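Local coordinates for sporozoite-specific SAG protein (Toxoplasma gondii, PDB 2WNK), which is a surface antigen related to SAG2, built from SRS domains and probably displayed on the membrane of the sporozoite stage of the parasite, at residues Leu89-Cys100 against Lys120-Pro131. Sequence-based numbering, arbitrary orientation.
Sequences LPEAETSVFFLC and KCGVHILVKAAP
Lys120 lays its CB against the carbonyl oxygen of Cys100, and its CD reaches Leu99 CD1. Cys121 and Cys100 then form a hydrogen-bonded antiparallel pair, Cys100 N lying 2.8 Å from Cys121 O; their sulfurs part company, Cys121 joining Cys6 and Cys100 joining Cys28 in disulfides. Against the bare CA of Gly122 rests Leu99 CD2, at 3.8 Å. Val123 exchanges two backbone hydrogen bonds with Phe98, whose ring, on the face it shares with Val96, Ile125 and Val127, turns its edge to Ile125 CD1 (3.7 Å to Phe98 CE2) and meets Phe26 beyond. On the other face, His124, its CG anti to the backbone N (chi1 172°), lies alongside Phe97. The ring planes differ by only 16°, yet the centroids are 4.7 Å apart with little overlap, Phe97 CE1 coming closest to His124 CD2, at 3.2 Å. His124 NE2 hydrogen-bonds Ser95 OG at 2.7 Å, a link that should limit rotation of the imidazole. These are the two central strands, 94-101 and 121-127, of a four-stranded mixed sheet in the first SRS domain, with strand 12-17 running parallel beyond 121-127. Leu126 CD1 packs on Ser95 OG and on Glu93 CG and OE2. Val127 closes the paired region with Thr94 and presses CG1 tightly on Pro90 CD, at 3.4 Å. Lys128 runs beside Glu93, yet its NZ makes a salt bridge with Glu18. A water spans Glu93 OE1 and Ala129 N. Past this bridge Ala130 N donates to Pro90 O (2.9 Å), while Leu89 sets CB against Ala130 CB, CD1 against Pro131 CD and CD2 back against Val127 CG1.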
loop_
_atom_site.group_PDB
_atom_site.type_symbol
_atom_site.label_atom_id
_atom_site.label_comp_id
_atom_site.label_asym_id
_atom_site.label_seq_id
_atom_site.Cartn_x
_atom_site.Cartn_y
_atom_site.Cartn_z
ATOM N N LEU A 89 -3.215 1.688 7.050
ATOM C CA LEU A 89 -1.946 1.053 7.442
ATOM C C LEU A 89 -1.555 1.456 8.860
ATOM O O LEU A 89 -1.843 2.564 9.299
ATOM C CB LEU A 89 -0.804 1.364 6.460
ATOM C CG LEU A 89 -0.966 0.910 5.003
ATOM C CD1 LEU A 89 0.217 1.313 4.156
ATOM C CD2 LEU A 89 -1.095 -0.591 4.993
ATOM N N PRO A 90 -0.927 0.540 9.582
ATOM C CA PRO A 90 -0.553 0.819 10.962
ATOM C C PRO A 90 0.582 1.844 11.012
ATOM O O PRO A 90 1.270 2.056 10.018
ATOM C CB PRO A 90 -0.070 -0.543 11.473
ATOM C CG PRO A 90 0.404 -1.255 10.256
ATOM C CD PRO A 90 -0.495 -0.798 9.133
ATOM N N GLU A 91 0.827 2.441 12.168
ATOM C CA GLU A 91 1.905 3.430 12.197
ATOM C C GLU A 91 3.279 2.791 12.116
ATOM O O GLU A 91 4.231 3.429 11.661
ATOM C CB GLU A 91 1.830 4.383 13.385
ATOM C CG GLU A 91 2.367 5.794 12.995
ATOM C CD GLU A 91 1.876 6.255 11.601
ATOM O OE1 GLU A 91 2.674 6.275 10.627
ATOM O OE2 GLU A 91 0.677 6.582 11.464
ATOM N N ALA A 92 3.384 1.545 12.584
ATOM C CA ALA A 92 4.616 0.795 12.473
ATOM C C ALA A 92 4.364 -0.499 11.703
ATOM O O ALA A 92 3.325 -1.118 11.859
ATOM C CB ALA A 92 5.159 0.465 13.852
ATOM N N GLU A 93 5.341 -0.896 10.899
ATOM C CA GLU A 93 5.302 -2.164 10.174
ATOM C C GLU A 93 5.110 -3.317 11.145
ATOM O O GLU A 93 5.774 -3.373 12.203
ATOM C CB GLU A 93 6.627 -2.336 9.435
ATOM C CG GLU A 93 6.965 -3.721 9.000
ATOM C CD GLU A 93 8.085 -3.753 7.988
ATOM O OE1 GLU A 93 8.134 -2.852 7.130
ATOM O OE2 GLU A 93 8.930 -4.673 8.041
ATOM N N THR A 94 4.224 -4.244 10.799
ATOM C CA THR A 94 4.069 -5.398 11.654
ATOM C C THR A 94 3.645 -6.622 10.872
ATOM O O THR A 94 3.417 -6.567 9.642
ATOM C CB THR A 94 3.086 -5.087 12.773
ATOM O OG1 THR A 94 3.129 -6.150 13.746
ATOM C CG2 THR A 94 1.717 -4.878 12.205
ATOM N N SER A 95 3.548 -7.734 11.588
ATOM C CA SER A 95 3.286 -9.015 10.948
ATOM C C SER A 95 2.100 -9.694 11.622
ATOM O O SER A 95 1.981 -9.703 12.853
ATOM C CB SER A 95 4.497 -9.937 11.068
ATOM O OG SER A 95 5.530 -9.584 10.164
ATOM N N VAL A 96 1.212 -10.271 10.822
ATOM C CA VAL A 96 0.234 -11.205 11.339
ATOM C C VAL A 96 0.425 -12.590 10.693
ATOM O O VAL A 96 0.962 -12.704 9.601
ATOM C CB VAL A 96 -1.232 -10.733 11.201
ATOM C CG1 VAL A 96 -1.431 -9.394 11.985
ATOM C CG2 VAL A 96 -1.636 -10.541 9.748
ATOM N N PHE A 97 -0.059 -13.611 11.368
ATOM C CA PHE A 97 0.132 -14.998 10.934
ATOM C C PHE A 97 -1.138 -15.774 11.038
ATOM O O PHE A 97 -1.999 -15.512 11.915
ATOM C CB PHE A 97 1.178 -15.700 11.833
ATOM C CG PHE A 97 2.524 -15.063 11.826
ATOM C CD1 PHE A 97 3.465 -15.477 10.904
ATOM C CD2 PHE A 97 2.840 -14.038 12.716
ATOM C CE1 PHE A 97 4.728 -14.908 10.894
ATOM C CE2 PHE A 97 4.104 -13.473 12.715
ATOM C CZ PHE A 97 5.034 -13.901 11.810
ATOM N N PHE A 98 -1.260 -16.781 10.145
ATOM C CA PHE A 98 -2.273 -17.799 10.308
ATOM C C PHE A 98 -1.679 -19.176 10.071
ATOM O O PHE A 98 -0.572 -19.292 9.493
ATOM C CB PHE A 98 -3.385 -17.594 9.257
ATOM C CG PHE A 98 -4.001 -16.219 9.323
ATOM C CD1 PHE A 98 -4.989 -15.944 10.273
ATOM C CD2 PHE A 98 -3.559 -15.205 8.476
ATOM C CE1 PHE A 98 -5.583 -14.693 10.374
ATOM C CE2 PHE A 98 -4.129 -13.931 8.571
ATOM C CZ PHE A 98 -5.139 -13.678 9.527
ATOM N N LEU A 99 -2.403 -20.221 10.495
ATOM C CA LEU A 99 -2.086 -21.559 10.036
ATOM C C LEU A 99 -3.259 -22.161 9.284
ATOM O O LEU A 99 -4.421 -21.947 9.666
ATOM C CB LEU A 99 -1.808 -22.471 11.236
ATOM C CG LEU A 99 -0.481 -22.084 11.902
ATOM C CD1 LEU A 99 -0.344 -22.730 13.281
ATOM C CD2 LEU A 99 0.711 -22.473 10.997
ATOM N N CYS A 100 -2.947 -22.999 8.295
ATOM C CA CYS A 100 -3.932 -23.839 7.640
ATOM C C CYS A 100 -3.654 -25.237 8.190
ATOM O O CYS A 100 -2.510 -25.711 8.114
ATOM C CB CYS A 100 -3.707 -23.833 6.126
ATOM S SG CYS A 100 -4.007 -22.217 5.289
ATOM N N LYS A 120 1.132 -28.566 9.349
ATOM C CA LYS A 120 0.302 -27.380 9.013
ATOM C C LYS A 120 1.050 -26.522 8.019
ATOM O O LYS A 120 2.244 -26.707 7.841
ATOM C CB LYS A 120 -0.018 -26.580 10.290
ATOM C CG LYS A 120 -0.915 -27.368 11.254
ATOM C CD LYS A 120 -1.085 -26.651 12.601
ATOM C CE LYS A 120 -1.486 -27.633 13.697
ATOM N NZ LYS A 120 -2.087 -26.927 14.855
ATOM N N CYS A 121 0.364 -25.556 7.388
ATOM C CA CYS A 121 1.031 -24.657 6.457
ATOM C C CYS A 121 0.813 -23.243 6.980
ATOM O O CYS A 121 -0.287 -22.925 7.446
ATOM C CB CYS A 121 0.463 -24.835 5.010
ATOM S SG CYS A 121 1.298 -23.773 3.782
ATOM N N GLY A 122 1.842 -22.391 6.936
ATOM C CA GLY A 122 1.780 -21.088 7.602
ATOM C C GLY A 122 1.574 -19.976 6.569
ATOM O O GLY A 122 2.026 -20.079 5.425
ATOM N N VAL A 123 0.842 -18.948 6.979
ATOM C CA VAL A 123 0.595 -17.763 6.166
ATOM C C VAL A 123 1.100 -16.574 6.943
ATOM O O VAL A 123 0.666 -16.358 8.084
ATOM C CB VAL A 123 -0.893 -17.564 5.953
ATOM C CG1 VAL A 123 -1.148 -16.217 5.214
ATOM C CG2 VAL A 123 -1.440 -18.714 5.132
ATOM N N HIS A 124 2.067 -15.864 6.371
ATOM C CA HIS A 124 2.662 -14.713 7.025
ATOM C C HIS A 124 2.279 -13.483 6.198
ATOM O O HIS A 124 2.594 -13.431 4.996
ATOM C CB HIS A 124 4.162 -14.847 7.039
ATOM C CG HIS A 124 4.857 -13.616 7.523
ATOM N ND1 HIS A 124 5.998 -13.131 6.927
ATOM C CD2 HIS A 124 4.542 -12.738 8.506
ATOM C CE1 HIS A 124 6.377 -12.022 7.541
ATOM N NE2 HIS A 124 5.512 -11.763 8.505
ATOM N N ILE A 125 1.613 -12.523 6.828
ATOM C CA ILE A 125 1.269 -11.283 6.132
ATOM C C ILE A 125 2.041 -10.149 6.790
ATOM O O ILE A 125 1.853 -9.880 7.990
ATOM C CB ILE A 125 -0.233 -10.991 6.138
ATOM C CG1 ILE A 125 -1.008 -12.156 5.483
ATOM C CG2 ILE A 125 -0.473 -9.653 5.422
ATOM C CD1 ILE A 125 -2.537 -12.124 5.705
ATOM N N LEU A 126 2.932 -9.542 6.012
ATOM C CA LEU A 126 3.706 -8.371 6.442
ATOM C C LEU A 126 2.949 -7.097 6.046
ATOM O O LEU A 126 2.648 -6.888 4.877
ATOM C CB LEU A 126 5.084 -8.376 5.789
ATOM C CG LEU A 126 5.933 -7.177 6.258
ATOM C CD1 LEU A 126 6.187 -7.246 7.738
ATOM C CD2 LEU A 126 7.238 -7.006 5.481
ATOM N N VAL A 127 2.625 -6.259 7.019
ATOM C CA VAL A 127 1.886 -5.042 6.732
ATOM C C VAL A 127 2.834 -3.844 6.923
ATOM O O VAL A 127 3.402 -3.644 8.002
ATOM C CB VAL A 127 0.655 -4.923 7.631
ATOM C CG1 VAL A 127 -0.125 -3.668 7.293
ATOM C CG2 VAL A 127 -0.249 -6.166 7.473
ATOM N N LYS A 128 3.029 -3.071 5.863
ATOM C CA LYS A 128 3.992 -1.958 5.912
ATOM C C LYS A 128 3.417 -0.775 6.679
ATOM O O LYS A 128 2.187 -0.669 6.823
ATOM C CB LYS A 128 4.350 -1.511 4.492
ATOM C CG LYS A 128 5.023 -2.593 3.645
ATOM C CD LYS A 128 6.525 -2.551 3.851
ATOM C CE LYS A 128 7.267 -3.669 3.131
ATOM N NZ LYS A 128 7.503 -3.324 1.699
ATOM N N ALA A 129 4.290 0.109 7.177
ATOM C CA ALA A 129 3.832 1.256 7.948
ATOM C C ALA A 129 3.222 2.293 6.991
ATOM O O ALA A 129 3.605 2.359 5.835
ATOM C CB ALA A 129 4.980 1.884 8.749
ATOM N N ALA A 130 2.257 3.074 7.471
ATOM C CA ALA A 130 1.649 4.132 6.687
ATOM C C ALA A 130 2.719 5.146 6.282
ATOM O O ALA A 130 3.497 5.565 7.128
ATOM C CB ALA A 130 0.618 4.839 7.523
ATOM N N PRO A 131 2.757 5.542 4.996
ATOM C CA PRO A 131 3.703 6.621 4.627
ATOM C C PRO A 131 3.307 7.918 5.334
ATOM O O PRO A 131 2.106 8.187 5.571
ATOM C CB PRO A 131 3.534 6.780 3.107
ATOM C CG PRO A 131 2.729 5.620 2.643
ATOM C CD PRO A 131 2.035 4.985 3.829
HETATM O O HOH W 1 7.332 -0.336 6.658
#